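Local coordinates for phospholethanolamine N-methyltransferase 2 (Haemonchus contortus, PDB 4KRI), which probably catalyses S-adenosylmethionine-dependent N-methylation of phosphomonomethylethanolamine, among the later methylations of nematode phosphocholine biosynthesis, at residues 375-378 with 379-383. Sequence-based numbering, arbitrary orientation.
Sequences RFKE and ILLEE
Two turns of the amphipathic helix 373-389 meet here, Phe-376 and Leu-380 inside, and buried Ile-379 roofed by the partly exposed Arg-375. Leu-380 sets its CD1 methyl over one face of the Phe-376 ring, a CH-pi contact 4.0 Å from the ring centroid and shifted toward the rim. The ring reaches forward along the helix to this methyl because its CG stands opposite the backbone N (chi1 -171°). A flat aromatic suits the place: it also meets the rings of Tyr-327, His-422 and Trp-424. In this methyltransferase domain, Phe-376 thus touches Tyr-327 from the second shell of the substrate pocket, about 6 Å from bound phosphomonomethylethanolamine. Leu-380 gives apolar branches to Trp-410 and Leu-414 of helix 400-418, as Ile-379 does to Pro-204 and Trp-424.

The Arg-375 guanidinium lies flat over Ile-379, with CG1 beneath its centre and 3.6 Å from CZ. A bend at chi2 (64°) turns the long chain forward, toward the next turn, so its flat face meets isoleucine while its N-H groups reach polar partners. NH1 donates to the anti lone pair of Glu-378 OE2 (2.9 Å) in a bent salt bridge, the oxygen 19° out of the guanidinium plane; exposed Glu-378 supplies the opposite charge. With NE bonded to Gln-209 OE1, this helps hold the orientation. Backbone i to i+4 bonds join the turns, among them Leu-380 N to Phe-376 O at 2.9 Å.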
loop_
_atom_site.group_PDB
_atom_site.type_symbol
_atom_site.label_atom_id
_atom_site.label_comp_id
_atom_site.label_asym_id
_atom_site.label_seq_id
_atom_site.Cartn_x
_atom_site.Cartn_y
_atom_site.Cartn_z
ATOM N N ARG A 375 -10.714 1.819 -26.211
ATOM C CA ARG A 375 -11.175 0.722 -25.367
ATOM C C ARG A 375 -11.811 1.250 -24.071
ATOM O O ARG A 375 -12.826 0.733 -23.617
ATOM C CB ARG A 375 -10.018 -0.239 -25.053
ATOM C CG ARG A 375 -10.394 -1.379 -24.116
ATOM C CD ARG A 375 -11.441 -2.307 -24.713
ATOM N NE ARG A 375 -11.836 -3.316 -23.729
ATOM C CZ ARG A 375 -13.084 -3.734 -23.538
ATOM N NH1 ARG A 375 -14.073 -3.235 -24.265
ATOM N NH2 ARG A 375 -13.340 -4.650 -22.611
ATOM N N PHE A 376 -11.210 2.285 -23.491
ATOM C CA PHE A 376 -11.734 2.916 -22.286
ATOM C C PHE A 376 -13.173 3.365 -22.523
ATOM O O PHE A 376 -14.040 3.159 -21.672
ATOM C CB PHE A 376 -10.858 4.117 -21.915
ATOM C CG PHE A 376 -11.180 4.729 -20.575
ATOM C CD1 PHE A 376 -11.425 3.932 -19.467
ATOM C CD2 PHE A 376 -11.203 6.107 -20.422
ATOM C CE1 PHE A 376 -11.710 4.501 -18.237
ATOM C CE2 PHE A 376 -11.482 6.680 -19.185
ATOM C CZ PHE A 376 -11.736 5.873 -18.098
ATOM N N LYS A 377 -13.424 3.958 -23.687
ATOM C CA LYS A 377 -14.773 4.417 -24.038
ATOM C C LYS A 377 -15.767 3.249 -24.070
ATOM O O LYS A 377 -16.854 3.346 -23.500
ATOM C CB LYS A 377 -14.787 5.182 -25.368
ATOM C CG LYS A 377 -16.171 5.720 -25.758
ATOM C CD LYS A 377 -16.115 6.540 -27.047
ATOM C CE LYS A 377 -17.510 6.638 -27.684
ATOM N NZ LYS A 377 -17.601 7.645 -28.769
ATOM N N GLU A 378 -15.381 2.141 -24.705
ATOM C CA GLU A 378 -16.233 0.949 -24.757
ATOM C C GLU A 378 -16.557 0.443 -23.352
ATOM O O GLU A 378 -17.698 0.081 -23.060
ATOM C CB GLU A 378 -15.557 -0.186 -25.540
ATOM C CG GLU A 378 -15.111 0.140 -26.957
ATOM C CD GLU A 378 -14.386 -1.034 -27.620
ATOM O OE1 GLU A 378 -14.116 -0.965 -28.841
ATOM O OE2 GLU A 378 -14.089 -2.029 -26.915
ATOM N N ILE A 379 -15.541 0.415 -22.495
ATOM C CA ILE A 379 -15.701 -0.053 -21.126
ATOM C C ILE A 379 -16.677 0.835 -20.345
ATOM O O ILE A 379 -17.555 0.330 -19.637
ATOM C CB ILE A 379 -14.338 -0.138 -20.393
ATOM C CG1 ILE A 379 -13.498 -1.287 -20.968
ATOM C CG2 ILE A 379 -14.553 -0.353 -18.908
ATOM C CD1 ILE A 379 -12.019 -1.251 -20.594
ATOM N N LEU A 380 -16.540 2.152 -20.490
ATOM C CA LEU A 380 -17.420 3.077 -19.777
ATOM C C LEU A 380 -18.869 2.866 -20.193
ATOM O O LEU A 380 -19.776 2.882 -19.353
ATOM C CB LEU A 380 -17.007 4.530 -20.026
ATOM C CG LEU A 380 -15.696 5.014 -19.396
ATOM C CD1 LEU A 380 -15.299 6.353 -19.997
ATOM C CD2 LEU A 380 -15.839 5.143 -17.896
ATOM N N LEU A 381 -19.083 2.647 -21.486
ATOM C CA LEU A 381 -20.435 2.421 -22.009
ATOM C C LEU A 381 -21.064 1.128 -21.484
ATOM O O LEU A 381 -22.247 1.103 -21.129
ATOM C CB LEU A 381 -20.428 2.391 -23.539
ATOM C CG LEU A 381 -20.134 3.729 -24.216
ATOM C CD1 LEU A 381 -19.961 3.561 -25.720
ATOM C CD2 LEU A 381 -21.252 4.707 -23.917
ATOM N N GLU A 382 -20.272 0.059 -21.468
ATOM C CA GLU A 382 -20.723 -1.243 -20.987
ATOM C C GLU A 382 -21.007 -1.167 -19.498
ATOM O O GLU A 382 -22.057 -1.606 -19.024
ATOM C CB GLU A 382 -19.647 -2.297 -21.261
ATOM C CG GLU A 382 -19.975 -3.698 -20.755
ATOM C CD GLU A 382 -19.032 -4.756 -21.311
ATOM O OE1 GLU A 382 -18.049 -4.384 -21.994
ATOM O OE2 GLU A 382 -19.277 -5.960 -21.070
ATOM N N GLU A 383 -20.052 -0.613 -18.759
ATOM C CA GLU A 383 -20.199 -0.455 -17.322
ATOM C C GLU A 383 -21.467 0.331 -16.990
ATOM O O GLU A 383 -22.238 -0.069 -16.117
ATOM C CB GLU A 383 -18.939 0.191 -16.723
ATOM C CG GLU A 383 -17.776 -0.803 -16.584
ATOM C CD GLU A 383 -16.464 -0.164 -16.138
ATOM O OE1 GLU A 383 -15.524 -0.916 -15.808
ATOM O OE2 GLU A 383 -16.359 1.083 -16.141
#